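Local coordinates for protein Sec-alkylsulfatase (Pseudomonas sp., PDB 4AXH) that hydrolyses (R)-secondary-alkyl sulfates with strict inversion of configuration, as a zinc-dependent homodimeric alkylsulfatase of the metallo-beta-lactamase superfamily, releasing (S)-alcohols and sulfate, at residues G200-M211 against L261-E269; A241-L249 against Y510-N519. All blocks are in the same frame, centred on the assembly; numbering follows the deposited sequence.

Interaction 1. Residues G200-M211 against L261-E269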
ATOM      1  N   GLY A 200      35.010   8.129  16.963  1.00 43.61           N
ATOM      2  CA  GLY A 200      35.399   6.868  16.351  1.00 42.45           C
ATOM      3  C   GLY A 200      35.930   5.853  17.344  1.00 45.60           C
ATOM      4  O   GLY A 200      36.470   4.819  16.934  1.00 46.57           O
ATOM      5  N   LYS A 201      35.793   6.129  18.658  1.00 40.39           N
ATOM      6  CA  LYS A 201      36.235   5.205  19.720  1.00 40.81           C
ATOM      7  C   LYS A 201      35.324   3.961  19.731  1.00 47.77           C
ATOM      8  O   LYS A 201      35.787   2.845  20.003  1.00 48.15           O
ATOM      9  CB  LYS A 201      36.247   5.879  21.118  1.00 43.47           C
ATOM     10  CG  LYS A 201      36.873   7.284  21.167  1.00 82.53           C
ATOM     11  CD  LYS A 201      38.407   7.301  20.984  1.00103.11           C
ATOM     12  CE  LYS A 201      38.942   8.639  20.504  1.00116.84           C
ATOM     13  NZ  LYS A 201      38.848   8.795  19.024  1.00120.32           N
ATOM     14  N   VAL A 202      34.019   4.180  19.412  1.00 43.98           N
ATOM     15  CA  VAL A 202      32.961   3.181  19.314  1.00 41.91           C
ATOM     16  C   VAL A 202      32.467   3.160  17.862  1.00 44.89           C
ATOM     17  O   VAL A 202      32.088   4.205  17.320  1.00 43.23           O
ATOM     18  CB  VAL A 202      31.825   3.449  20.325  1.00 44.97           C
ATOM     19  CG1 VAL A 202      30.725   2.395  20.229  1.00 44.29           C
ATOM     20  CG2 VAL A 202      32.370   3.533  21.750  1.00 45.05           C
ATOM     21  N   LYS A 203      32.511   1.974  17.223  1.00 41.75           N
ATOM     22  CA  LYS A 203      32.077   1.807  15.838  1.00 41.57           C
ATOM     23  C   LYS A 203      30.610   1.393  15.834  1.00 44.08           C
ATOM     24  O   LYS A 203      30.261   0.361  16.390  1.00 44.69           O
ATOM     25  CB  LYS A 203      32.985   0.801  15.080  1.00 45.06           C
ATOM     26  CG  LYS A 203      34.445   1.254  14.861  1.00 58.01           C
ATOM     27  CD  LYS A 203      34.590   2.181  13.639  1.00 75.93           C
ATOM     28  CE  LYS A 203      35.497   3.389  13.855  1.00 85.25           C
ATOM     29  NZ  LYS A 203      35.373   4.410  12.759  1.00 85.05           N
ATOM     30  N   VAL A 204      29.745   2.230  15.275  1.00 38.25           N
ATOM     31  CA  VAL A 204      28.308   1.989  15.232  1.00 36.38           C
ATOM     32  C   VAL A 204      27.820   1.733  13.781  1.00 41.12           C
ATOM     33  O   VAL A 204      27.720   2.659  12.975  1.00 42.07           O
ATOM     34  CB  VAL A 204      27.513   3.081  16.000  1.00 38.31           C
ATOM     35  CG1 VAL A 204      26.016   2.880  15.859  1.00 38.59           C
ATOM     36  CG2 VAL A 204      27.879   3.069  17.464  1.00 37.32           C
ATOM     37  N   PHE A 205      27.532   0.461  13.464  1.00 35.98           N
ATOM     38  CA  PHE A 205      27.100   0.012  12.130  1.00 34.42           C
ATOM     39  C   PHE A 205      25.595   0.018  11.990  1.00 35.63           C
ATOM     40  O   PHE A 205      24.888  -0.281  12.953  1.00 32.88           O
ATOM     41  CB  PHE A 205      27.633  -1.392  11.821  1.00 35.87           C
ATOM     42  CG  PHE A 205      29.112  -1.585  12.056  1.00 36.48           C
ATOM     43  CD1 PHE A 205      29.593  -1.922  13.312  1.00 37.29           C
ATOM     44  CD2 PHE A 205      30.018  -1.455  11.015  1.00 39.67           C
ATOM     45  CE1 PHE A 205      30.960  -2.101  13.532  1.00 40.04           C
ATOM     46  CE2 PHE A 205      31.384  -1.628  11.232  1.00 40.16           C
ATOM     47  CZ  PHE A 205      31.847  -1.959  12.488  1.00 38.62           C
ATOM     48  N   ALA A 206      25.106   0.339  10.770  1.00 32.16           N
ATOM     49  CA  ALA A 206      23.687   0.404  10.434  1.00 31.32           C
ATOM     50  C   ALA A 206      23.451   0.243   8.938  1.00 34.70           C
ATOM     51  O   ALA A 206      24.282   0.686   8.159  1.00 31.51           O
ATOM     52  CB  ALA A 206      23.066   1.718  10.927  1.00 31.89           C
ATOM     53  N   PRO A 207      22.306  -0.368   8.505  1.00 34.37           N
ATOM     54  CA  PRO A 207      22.061  -0.521   7.058  1.00 33.88           C
ATOM     55  C   PRO A 207      21.763   0.807   6.375  1.00 39.27           C
ATOM     56  O   PRO A 207      21.384   1.767   7.043  1.00 40.24           O
ATOM     57  CB  PRO A 207      20.862  -1.463   7.003  1.00 35.98           C
ATOM     58  CG  PRO A 207      20.184  -1.298   8.296  1.00 40.41           C
ATOM     59  CD  PRO A 207      21.232  -0.999   9.303  1.00 35.22           C
ATOM     60  N   SER A 208      21.955   0.862   5.044  1.00 36.10           N
ATOM     61  CA  SER A 208      21.714   2.015   4.188  1.00 35.35           C
ATOM     62  C   SER A 208      20.359   2.659   4.479  1.00 40.46           C
ATOM     63  O   SER A 208      19.337   1.946   4.573  1.00 41.14           O
ATOM     64  CB  SER A 208      21.760   1.566   2.726  1.00 39.26           C
ATOM     65  OG  SER A 208      21.362   2.573   1.807  1.00 44.53           O
ATOM     66  N   GLY A 209      20.365   3.993   4.615  1.00 35.08           N
ATOM     67  CA  GLY A 209      19.155   4.793   4.817  1.00 34.32           C
ATOM     68  C   GLY A 209      18.544   4.824   6.204  1.00 37.66           C
ATOM     69  O   GLY A 209      17.397   5.275   6.358  1.00 36.10           O
ATOM     70  N   PHE A 210      19.317   4.373   7.218  1.00 34.11           N
ATOM     71  CA  PHE A 210      18.904   4.280   8.612  1.00 35.26           C
ATOM     72  C   PHE A 210      18.316   5.562   9.184  1.00 43.84           C
ATOM     73  O   PHE A 210      17.150   5.556   9.613  1.00 44.64           O
ATOM     74  CB  PHE A 210      20.037   3.737   9.493  1.00 37.23           C
ATOM     75  CG  PHE A 210      19.678   3.597  10.957  1.00 39.15           C
ATOM     76  CD1 PHE A 210      19.866   4.653  11.845  1.00 40.21           C
ATOM     77  CD2 PHE A 210      19.196   2.395  11.458  1.00 42.52           C
ATOM     78  CE1 PHE A 210      19.558   4.513  13.204  1.00 41.66           C
ATOM     79  CE2 PHE A 210      18.906   2.257  12.821  1.00 42.44           C
ATOM     80  CZ  PHE A 210      19.090   3.317  13.678  1.00 39.53           C
ATOM     81  N   MET A 211      19.126   6.650   9.216  1.00 42.62           N
ATOM     82  CA  MET A 211      18.715   7.943   9.772  1.00 42.36           C
ATOM     83  C   MET A 211      17.416   8.482   9.178  1.00 48.85           C
ATOM     84  O   MET A 211      16.486   8.767   9.937  1.00 50.08           O
ATOM     85  CB  MET A 211      19.852   8.958   9.738  1.00 43.92           C
ATOM     86  CG  MET A 211      20.881   8.765  10.879  1.00 46.60           C
ATOM     87  SD  MET A 211      20.296   8.794  12.629  1.00 49.27           S
ATOM     88  CE  MET A 211      19.275  10.314  12.635  1.00 46.23           C
ATOM     89  N   LEU A 261      18.290   7.984  20.313  1.00 39.39           N
ATOM     90  CA  LEU A 261      18.751   7.843  18.944  1.00 40.24           C
ATOM     91  C   LEU A 261      20.186   8.309  18.863  1.00 46.49           C
ATOM     92  O   LEU A 261      20.429   9.505  18.915  1.00 50.32           O
ATOM     93  CB  LEU A 261      17.878   8.666  17.999  1.00 40.33           C
ATOM     94  CG  LEU A 261      17.610   8.070  16.636  1.00 46.00           C
ATOM     95  CD1 LEU A 261      16.345   8.679  16.020  1.00 45.96           C
ATOM     96  CD2 LEU A 261      18.786   8.231  15.729  1.00 49.76           C
ATOM     97  N   VAL A 262      21.146   7.390  18.795  1.00 40.84           N
ATOM     98  CA  VAL A 262      22.530   7.788  18.599  1.00 39.06           C
ATOM     99  C   VAL A 262      22.968   7.462  17.175  1.00 44.48           C
ATOM    100  O   VAL A 262      22.969   6.300  16.768  1.00 45.28           O
ATOM    101  CB  VAL A 262      23.585   7.592  19.732  1.00 40.52           C
ATOM    102  CG1 VAL A 262      22.964   7.237  21.080  1.00 39.30           C
ATOM    103  CG2 VAL A 262      24.723   6.665  19.335  1.00 39.61           C
ATOM    104  N   ALA A 263      23.230   8.512  16.388  1.00 40.42           N
ATOM    105  CA  ALA A 263      23.623   8.414  14.990  1.00 39.25           C
ATOM    106  C   ALA A 263      24.721   7.389  14.724  1.00 44.86           C
ATOM    107  O   ALA A 263      25.702   7.337  15.472  1.00 45.93           O
ATOM    108  CB  ALA A 263      24.045   9.769  14.479  1.00 39.65           C
ATOM    109  N   PRO A 264      24.566   6.545  13.676  1.00 41.72           N
ATOM    110  CA  PRO A 264      25.622   5.577  13.344  1.00 41.10           C
ATOM    111  C   PRO A 264      26.909   6.218  12.797  1.00 44.95           C
ATOM    112  O   PRO A 264      26.928   7.348  12.313  1.00 42.20           O
ATOM    113  CB  PRO A 264      24.968   4.682  12.294  1.00 42.64           C
ATOM    114  CG  PRO A 264      23.516   5.051  12.300  1.00 47.48           C
ATOM    115  CD  PRO A 264      23.454   6.456  12.710  1.00 42.99           C
ATOM    116  N   ASN A 265      27.988   5.461  12.908  1.00 43.10           N
ATOM    117  CA  ASN A 265      29.355   5.764  12.518  1.00 42.47           C
ATOM    118  C   ASN A 265      29.536   5.289  11.067  1.00 48.92           C
ATOM    119  O   ASN A 265      29.776   6.095  10.176  1.00 51.94           O
ATOM    120  CB  ASN A 265      30.254   4.916  13.412  1.00 39.67           C
ATOM    121  CG  ASN A 265      31.477   5.566  13.905  1.00 75.36           C
ATOM    122  OD1 ASN A 265      31.538   5.965  15.061  1.00 63.26           O
ATOM    123  ND2 ASN A 265      32.522   5.573  13.082  1.00 86.21           N
ATOM    124  N   VAL A 266      29.418   3.963  10.846  1.00 42.70           N
ATOM    125  CA  VAL A 266      29.615   3.284   9.565  1.00 40.61           C
ATOM    126  C   VAL A 266      28.339   2.664   8.973  1.00 41.92           C
ATOM    127  O   VAL A 266      27.700   1.804   9.598  1.00 42.22           O
ATOM    128  CB  VAL A 266      30.884   2.366   9.557  1.00 43.24           C
ATOM    129  CG1 VAL A 266      31.300   1.910  10.958  1.00 42.49           C
ATOM    130  CG2 VAL A 266      30.776   1.196   8.585  1.00 42.79           C
ATOM    131  N   LEU A 267      27.995   3.102   7.755  1.00 35.39           N
ATOM    132  CA  LEU A 267      26.824   2.671   6.993  1.00 34.69           C
ATOM    133  C   LEU A 267      27.108   1.554   5.997  1.00 35.62           C
ATOM    134  O   LEU A 267      28.025   1.680   5.191  1.00 35.69           O
ATOM    135  CB  LEU A 267      26.239   3.875   6.244  1.00 35.76           C
ATOM    136  CG  LEU A 267      25.157   4.653   6.989  1.00 41.88           C
ATOM    137  CD1 LEU A 267      25.192   6.099   6.634  1.00 43.28           C
ATOM    138  CD2 LEU A 267      23.779   4.082   6.688  1.00 43.93           C
ATOM    139  N   ILE A 268      26.298   0.481   6.030  1.00 30.06           N
ATOM    140  CA  ILE A 268      26.401  -0.658   5.124  1.00 29.09           C
ATOM    141  C   ILE A 268      25.628  -0.304   3.854  1.00 34.83           C
ATOM    142  O   ILE A 268      24.400  -0.099   3.890  1.00 34.47           O
ATOM    143  CB  ILE A 268      25.940  -1.980   5.796  1.00 32.00           C
ATOM    144  CG1 ILE A 268      26.462  -2.129   7.257  1.00 31.73           C
ATOM    145  CG2 ILE A 268      26.249  -3.214   4.930  1.00 32.34           C
ATOM    146  CD1 ILE A 268      27.998  -1.954   7.504  1.00 35.16           C
ATOM    147  N   GLU A 269      26.355  -0.176   2.735  1.00 33.61           N
ATOM    148  CA  GLU A 269      25.770   0.276   1.473  1.00 35.90           C
ATOM    149  C   GLU A 269      25.720  -0.743   0.354  1.00 42.40           C
ATOM    150  O   GLU A 269      24.872  -0.621  -0.545  1.00 42.37           O
ATOM    151  CB  GLU A 269      26.392   1.621   1.025  1.00 37.95           C
ATOM    152  CG  GLU A 269      26.141   2.787   1.995  1.00 51.70           C
ATOM    153  CD  GLU A 269      24.761   3.427   1.993  1.00 65.93           C
ATOM    154  OE1 GLU A 269      24.017   3.250   1.001  1.00 62.85           O
ATOM    155  OE2 GLU A 269      24.434   4.136   2.972  1.00 56.86           O
TER
HETATM  156  O   HOH W   1      22.050   5.916   3.572  1.00 42.99           O

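Interaction 2. Residues A241-L249 against Y510-N519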
ATOM      1  N   ALA A 241      -4.840 -14.440  33.045  1.00 45.90           N
ATOM      2  CA  ALA A 241      -5.514 -15.402  32.158  1.00 44.98           C
ATOM      3  C   ALA A 241      -6.817 -14.901  31.564  1.00 49.47           C
ATOM      4  O   ALA A 241      -7.221 -15.398  30.506  1.00 49.43           O
ATOM      5  CB  ALA A 241      -5.720 -16.722  32.874  1.00 45.66           C
ATOM      6  N   GLN A 242      -7.458 -13.895  32.213  1.00 46.20           N
ATOM      7  CA  GLN A 242      -8.703 -13.270  31.750  1.00 45.59           C
ATOM      8  C   GLN A 242      -8.445 -11.954  30.990  1.00 46.76           C
ATOM      9  O   GLN A 242      -9.386 -11.376  30.438  1.00 47.28           O
ATOM     10  CB  GLN A 242      -9.665 -13.048  32.929  1.00 46.92           C
ATOM     11  CG  GLN A 242     -10.443 -14.298  33.331  1.00 63.24           C
ATOM     12  CD  GLN A 242     -11.825 -13.960  33.830  1.00 69.04           C
ATOM     13  OE1 GLN A 242     -12.047 -14.128  35.116  1.00 67.85           O
ATOM     14  NE2 GLN A 242     -12.702 -13.542  33.071  1.00 43.01           N
ATOM     15  N   ALA A 243      -7.173 -11.485  30.966  1.00 39.68           N
ATOM     16  CA  ALA A 243      -6.764 -10.239  30.310  1.00 37.84           C
ATOM     17  C   ALA A 243      -5.457 -10.373  29.416  1.00 42.07           C
ATOM     18  O   ALA A 243      -5.401 -11.284  28.581  1.00 42.27           O
ATOM     19  CB  ALA A 243      -6.638  -9.137  31.345  1.00 37.17           C
ATOM     20  N   GLN A 244      -4.434  -9.480  29.583  1.00 35.15           N
ATOM     21  CA  GLN A 244      -3.200  -9.493  28.807  1.00 34.42           C
ATOM     22  C   GLN A 244      -2.292 -10.649  29.185  1.00 38.96           C
ATOM     23  O   GLN A 244      -1.968 -10.809  30.355  1.00 40.42           O
ATOM     24  CB  GLN A 244      -2.455  -8.166  28.950  1.00 35.84           C
ATOM     25  CG  GLN A 244      -1.742  -7.705  27.672  1.00 29.87           C
ATOM     26  CD  GLN A 244      -0.317  -8.178  27.608  1.00 33.53           C
ATOM     27  OE1 GLN A 244       0.330  -8.471  28.624  1.00 25.04           O
ATOM     28  NE2 GLN A 244       0.206  -8.251  26.418  1.00 20.49           N
ATOM     29  N   VAL A 245      -1.878 -11.467  28.203  1.00 33.29           N
ATOM     30  CA  VAL A 245      -1.016 -12.609  28.492  1.00 32.75           C
ATOM     31  C   VAL A 245       0.341 -12.597  27.777  1.00 36.59           C
ATOM     32  O   VAL A 245       1.319 -13.109  28.329  1.00 36.37           O
ATOM     33  CB  VAL A 245      -1.718 -13.993  28.365  1.00 37.54           C
ATOM     34  CG1 VAL A 245      -2.878 -14.118  29.335  1.00 37.97           C
ATOM     35  CG2 VAL A 245      -2.162 -14.292  26.937  1.00 36.76           C
ATOM     36  N   ASP A 246       0.393 -12.058  26.538  1.00 32.67           N
ATOM     37  CA  ASP A 246       1.588 -12.050  25.696  1.00 30.73           C
ATOM     38  C   ASP A 246       1.401 -11.115  24.501  1.00 30.85           C
ATOM     39  O   ASP A 246       0.281 -10.684  24.208  1.00 28.46           O
ATOM     40  CB  ASP A 246       1.855 -13.495  25.183  1.00 32.17           C
ATOM     41  CG  ASP A 246       3.260 -13.737  24.679  1.00 38.61           C
ATOM     42  OD1 ASP A 246       4.204 -13.614  25.482  1.00 36.10           O
ATOM     43  OD2 ASP A 246       3.410 -14.107  23.490  1.00 47.52           O
ATOM     44  N   SER A 247       2.507 -10.829  23.792  1.00 28.37           N
ATOM     45  CA  SER A 247       2.465 -10.006  22.588  1.00 29.65           C
ATOM     46  C   SER A 247       3.138 -10.680  21.369  1.00 34.69           C
ATOM     47  O   SER A 247       3.547  -9.998  20.421  1.00 35.90           O
ATOM     48  CB  SER A 247       2.957  -8.585  22.849  1.00 33.93           C
ATOM     49  OG  SER A 247       1.993  -7.852  23.589  1.00 41.87           O
ATOM     50  N   GLY A 248       3.156 -12.016  21.378  1.00 28.82           N
ATOM     51  CA  GLY A 248       3.643 -12.831  20.277  1.00 27.56           C
ATOM     52  C   GLY A 248       5.136 -12.916  20.216  1.00 31.74           C
ATOM     53  O   GLY A 248       5.692 -13.977  20.480  1.00 31.74           O
ATOM     54  N   LEU A 249       5.792 -11.798  19.886  1.00 30.03           N
ATOM     55  CA  LEU A 249       7.249 -11.741  19.786  1.00 30.42           C
ATOM     56  C   LEU A 249       7.917 -11.251  21.059  1.00 33.13           C
ATOM     57  O   LEU A 249       9.147 -11.104  21.096  1.00 33.66           O
ATOM     58  CB  LEU A 249       7.682 -10.885  18.583  1.00 30.88           C
ATOM     59  CG  LEU A 249       7.163 -11.298  17.228  1.00 36.45           C
ATOM     60  CD1 LEU A 249       7.521 -10.253  16.195  1.00 36.90           C
ATOM     61  CD2 LEU A 249       7.699 -12.672  16.832  1.00 38.31           C
ATOM     62  N   TYR A 510     -10.580 -14.505  24.258  1.00 43.65           N
ATOM     63  CA  TYR A 510     -10.352 -15.778  24.942  1.00 43.89           C
ATOM     64  C   TYR A 510     -10.093 -16.889  23.914  1.00 43.78           C
ATOM     65  O   TYR A 510      -9.408 -17.856  24.220  1.00 42.34           O
ATOM     66  CB  TYR A 510     -11.581 -16.174  25.791  1.00 47.34           C
ATOM     67  CG  TYR A 510     -11.859 -15.331  27.024  1.00 51.83           C
ATOM     68  CD1 TYR A 510     -10.841 -14.616  27.654  1.00 53.87           C
ATOM     69  CD2 TYR A 510     -13.133 -15.282  27.590  1.00 52.57           C
ATOM     70  CE1 TYR A 510     -11.088 -13.851  28.795  1.00 54.81           C
ATOM     71  CE2 TYR A 510     -13.398 -14.493  28.714  1.00 53.56           C
ATOM     72  CZ  TYR A 510     -12.371 -13.778  29.313  1.00 59.78           C
ATOM     73  OH  TYR A 510     -12.602 -13.006  30.428  1.00 58.11           O
ATOM     74  N   GLN A 511     -10.643 -16.736  22.696  1.00 38.58           N
ATOM     75  CA  GLN A 511     -10.592 -17.716  21.616  1.00 37.46           C
ATOM     76  C   GLN A 511      -9.389 -17.622  20.685  1.00 38.00           C
ATOM     77  O   GLN A 511      -8.885 -18.661  20.263  1.00 37.67           O
ATOM     78  CB  GLN A 511     -11.907 -17.689  20.787  1.00 38.40           C
ATOM     79  CG  GLN A 511     -13.081 -18.446  21.419  1.00 34.72           C
ATOM     80  CD  GLN A 511     -14.341 -18.345  20.602  1.00 59.44           C
ATOM     81  OE1 GLN A 511     -14.317 -18.125  19.373  1.00 51.07           O
ATOM     82  NE2 GLN A 511     -15.485 -18.524  21.269  1.00 55.21           N
ATOM     83  N   THR A 512      -8.982 -16.398  20.302  1.00 33.28           N
ATOM     84  CA  THR A 512      -7.878 -16.129  19.356  1.00 31.79           C
ATOM     85  C   THR A 512      -6.486 -16.576  19.776  1.00 35.63           C
ATOM     86  O   THR A 512      -6.059 -16.349  20.920  1.00 35.96           O
ATOM     87  CB  THR A 512      -7.881 -14.700  18.844  1.00 34.82           C
ATOM     88  OG1 THR A 512      -6.938 -14.607  17.784  1.00 37.52           O
ATOM     89  CG2 THR A 512      -7.531 -13.676  19.922  1.00 32.83           C
ATOM     90  N   GLU A 513      -5.774 -17.172  18.798  1.00 30.12           N
ATOM     91  CA  GLU A 513      -4.395 -17.657  18.864  1.00 28.62           C
ATOM     92  C   GLU A 513      -3.417 -16.470  18.783  1.00 31.46           C
ATOM     93  O   GLU A 513      -2.303 -16.528  19.322  1.00 31.13           O
ATOM     94  CB  GLU A 513      -4.167 -18.601  17.673  1.00 29.69           C
ATOM     95  CG  GLU A 513      -2.729 -18.978  17.410  1.00 32.92           C
ATOM     96  CD  GLU A 513      -2.565 -20.183  16.523  1.00 36.90           C
ATOM     97  OE1 GLU A 513      -3.311 -20.286  15.522  1.00 27.37           O
ATOM     98  OE2 GLU A 513      -1.691 -21.027  16.836  1.00 24.80           O
ATOM     99  N   ASN A 514      -3.848 -15.412  18.093  1.00 27.26           N
ATOM    100  CA  ASN A 514      -3.100 -14.194  17.853  1.00 27.57           C
ATOM    101  C   ASN A 514      -3.024 -13.310  19.080  1.00 33.31           C
ATOM    102  O   ASN A 514      -4.050 -12.931  19.644  1.00 34.66           O
ATOM    103  CB  ASN A 514      -3.694 -13.450  16.664  1.00 25.52           C
ATOM    104  CG  ASN A 514      -2.785 -12.365  16.175  1.00 38.73           C
ATOM    105  OD1 ASN A 514      -2.666 -11.315  16.803  1.00 34.71           O
ATOM    106  ND2 ASN A 514      -2.102 -12.609  15.061  1.00 25.16           N
ATOM    107  N   ALA A 515      -1.798 -12.970  19.474  1.00 29.94           N
ATOM    108  CA  ALA A 515      -1.517 -12.154  20.648  1.00 29.98           C
ATOM    109  C   ALA A 515      -1.934 -10.718  20.458  1.00 36.26           C
ATOM    110  O   ALA A 515      -2.444 -10.118  21.394  1.00 39.30           O
ATOM    111  CB  ALA A 515      -0.056 -12.223  20.992  1.00 30.41           C
ATOM    112  N   LEU A 516      -1.745 -10.167  19.253  1.00 29.98           N
ATOM    113  CA  LEU A 516      -2.111  -8.793  18.923  1.00 27.22           C
ATOM    114  C   LEU A 516      -3.629  -8.700  18.868  1.00 33.84           C
ATOM    115  O   LEU A 516      -4.194  -7.762  19.407  1.00 33.56           O
ATOM    116  CB  LEU A 516      -1.443  -8.382  17.594  1.00 25.85           C
ATOM    117  CG  LEU A 516      -0.010  -7.774  17.673  1.00 29.42           C
ATOM    118  CD1 LEU A 516       0.853  -8.393  18.742  1.00 29.43           C
ATOM    119  CD2 LEU A 516       0.713  -7.862  16.371  1.00 31.85           C
ATOM    120  N   TRP A 517      -4.311  -9.722  18.310  1.00 32.60           N
ATOM    121  CA  TRP A 517      -5.778  -9.757  18.250  1.00 31.00           C
ATOM    122  C   TRP A 517      -6.324  -9.841  19.656  1.00 36.55           C
ATOM    123  O   TRP A 517      -7.319  -9.193  19.949  1.00 37.07           O
ATOM    124  CB  TRP A 517      -6.264 -10.931  17.404  1.00 29.07           C
ATOM    125  CG  TRP A 517      -6.158 -10.729  15.905  1.00 28.83           C
ATOM    126  CD1 TRP A 517      -5.121 -10.162  15.216  1.00 31.24           C
ATOM    127  CD2 TRP A 517      -7.074 -11.238  14.907  1.00 27.60           C
ATOM    128  NE1 TRP A 517      -5.385 -10.184  13.862  1.00 30.21           N
ATOM    129  CE2 TRP A 517      -6.566 -10.856  13.643  1.00 31.39           C
ATOM    130  CE3 TRP A 517      -8.307 -11.918  14.966  1.00 27.21           C
ATOM    131  CZ2 TRP A 517      -7.267 -11.103  12.452  1.00 29.89           C
ATOM    132  CZ3 TRP A 517      -8.974 -12.185  13.795  1.00 27.61           C
ATOM    133  CH2 TRP A 517      -8.461 -11.772  12.554  1.00 28.29           C
ATOM    134  N   ARG A 518      -5.653 -10.595  20.541  1.00 34.15           N
ATOM    135  CA  ARG A 518      -6.059 -10.706  21.945  1.00 33.96           C
ATOM    136  C   ARG A 518      -5.906  -9.360  22.666  1.00 41.34           C
ATOM    137  O   ARG A 518      -6.822  -8.972  23.398  1.00 44.40           O
ATOM    138  CB  ARG A 518      -5.348 -11.851  22.701  1.00 27.24           C
ATOM    139  CG  ARG A 518      -5.970 -12.054  24.077  1.00 32.48           C
ATOM    140  CD  ARG A 518      -5.131 -12.877  25.021  1.00 30.34           C
ATOM    141  NE  ARG A 518      -5.716 -12.933  26.363  1.00 22.53           N
ATOM    142  CZ  ARG A 518      -6.544 -13.890  26.776  1.00 48.29           C
ATOM    143  NH1 ARG A 518      -6.946 -14.841  25.940  1.00 44.48           N
ATOM    144  NH2 ARG A 518      -6.991 -13.895  28.024  1.00 40.35           N
ATOM    145  N   ASN A 519      -4.777  -8.641  22.448  1.00 35.20           N
ATOM    146  CA  ASN A 519      -4.548  -7.316  23.027  1.00 33.55           C
ATOM    147  C   ASN A 519      -5.605  -6.313  22.522  1.00 38.27           C
ATOM    148  O   ASN A 519      -6.095  -5.513  23.308  1.00 40.36           O
ATOM    149  CB  ASN A 519      -3.154  -6.815  22.698  1.00 24.95           C
ATOM    150  CG  ASN A 519      -1.999  -7.529  23.380  1.00 37.55           C
ATOM    151  OD1 ASN A 519      -2.116  -8.044  24.492  1.00 28.02           O
ATOM    152  ND2 ASN A 519      -0.817  -7.511  22.756  1.00 29.34           N
TER

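Interaction 1. Residues G200-M211 against L261-E269
Strand 203-207 and strand 266-268 run parallel, their short axes 4.7 Å apart at closest approach and 28° apart in direction, with Phe205 facing Val266, Ala206 facing Leu267 and Pro207 facing Ile268. A helical connection without strands joins them, a beta-alpha-beta crossover at the edge of the metallo-beta-lactamase fold's sheet. The ladder is Val266 N to Val204 O, Ala206 N to Val266 O and Ile268 N to Ala206 O, followed by a weak bond from Ser208 N to Ile268 O. Val204 O is gripped twice: Asn265 N approaches it at 2.8 Å in the carbonyl plane, on a lone pair, whereas Val266 N comes from above that plane.

On one face of the sheet, Phe205 and Val266 lie side by side and point the same way, with Phe205 CE2 3.5 Å from Val266 CG1; Ile268 CD1 comes near CD2 of the same ring. The ring of Phe284 also meets the Phe205 ring. On the other face the Pro264 ring is the hub. Pro264 CG sits 3.6 Å from Ala206 CB, and Phe210 CD1 also touches it, while Pro264 CD meets Met211 CG. Phe210 CG is anti to the backbone N (chi1 -179°), which swings the ring to Pro264; Tyr177 stacks on this ring. The Met211 chain bends at chi2 (-57°) and chi3, bringing SD to 3.5 Å from Leu261 CD2.

Beyond the strand ends, Ser208 OG donates to Glu269 OE1 at 2.9 Å, reaching it from above the carboxylate plane. The other oxygen, OE2, accepts from a water that in turn takes the N-H of Gly209, the N-cap residue of helix 210-219. The chemistry thus changes from backbone bonds and apolar packing to a carboxylate that ties the helix start to the edge strand.

Interaction 2. Residues A241-L249 against Y510-N519
Arg518, on helix 515-529, reaches into the loop 241-249 and grips one carbonyl side-on: Ala243 O accepts from NE at 2.8 Å and from NH2 at 3.1 Å. This is a helix-to-loop contact between the metallo-beta-lactamase and dimerisation regions. Both bonds lie in the guanidinium plane, the NE one nearly along the C=O axis and the NH2 one on a lone pair. Arg518 is extended from CG to NE, with CG anti to the backbone N (chi1 -171°), which carries the flat group out to the loop; Val245 CG2 packs across its CD at about a right angle.

One helical residue further on, Asn519 uses both ends of its amide. Asn519 OD1 accepts from Gln244 NE2 at 3.0 Å, the two amide planes only 22° apart, and Asn519 ND2 donates to Ser247 OG at 3.0 Å. Asn519 also has a polar partner in Gln232, a sulfate-binding residue, while Gln244 OE1 pairs with Tyr89. At the start of the segment, Gln242 NE2 donates at 2.7 Å to Tyr510 OH, which is also hydrogen-bonded to Lys35 O; the hydroxyl lies in the amide plane although ring and amide are turned 55° apart.

Outward from these pairs, Asp246 OD2 accepts from Gly248 N in an Asx turn, and its OD1 forms a salt bridge with Lys251. Asn514 N-caps the helix that presents Arg518 and Asn519: Asn514 OD1 accepts weakly from Leu516 N and, at 2.7 Å, from Trp517 N.

Overall arrangement
Interactions 1 and 2 lie on opposite sides of the chain's centre, their centres 36 Å apart and their nearest atoms about 17 Å apart. Along the chain they interleave: 200-211, 241-249, 261-269, then 510-519 far downstream. The loop 241-249 therefore falls within the partly helical connection between the two strands of interaction 1. Interaction 1 is one border of an eight-stranded mixed sheet, with Pro207 about 5 Å from zinc ligand His179, side chain to side chain. Interaction 2 attaches the loop to the helical dimerisation region, where Leu516 is about 4 Å from sulfate-binding Tyr417 and Asn318, again between side chains. One connection thus links the sheet border beside the zinc ligands to the sulfate-binding surroundings.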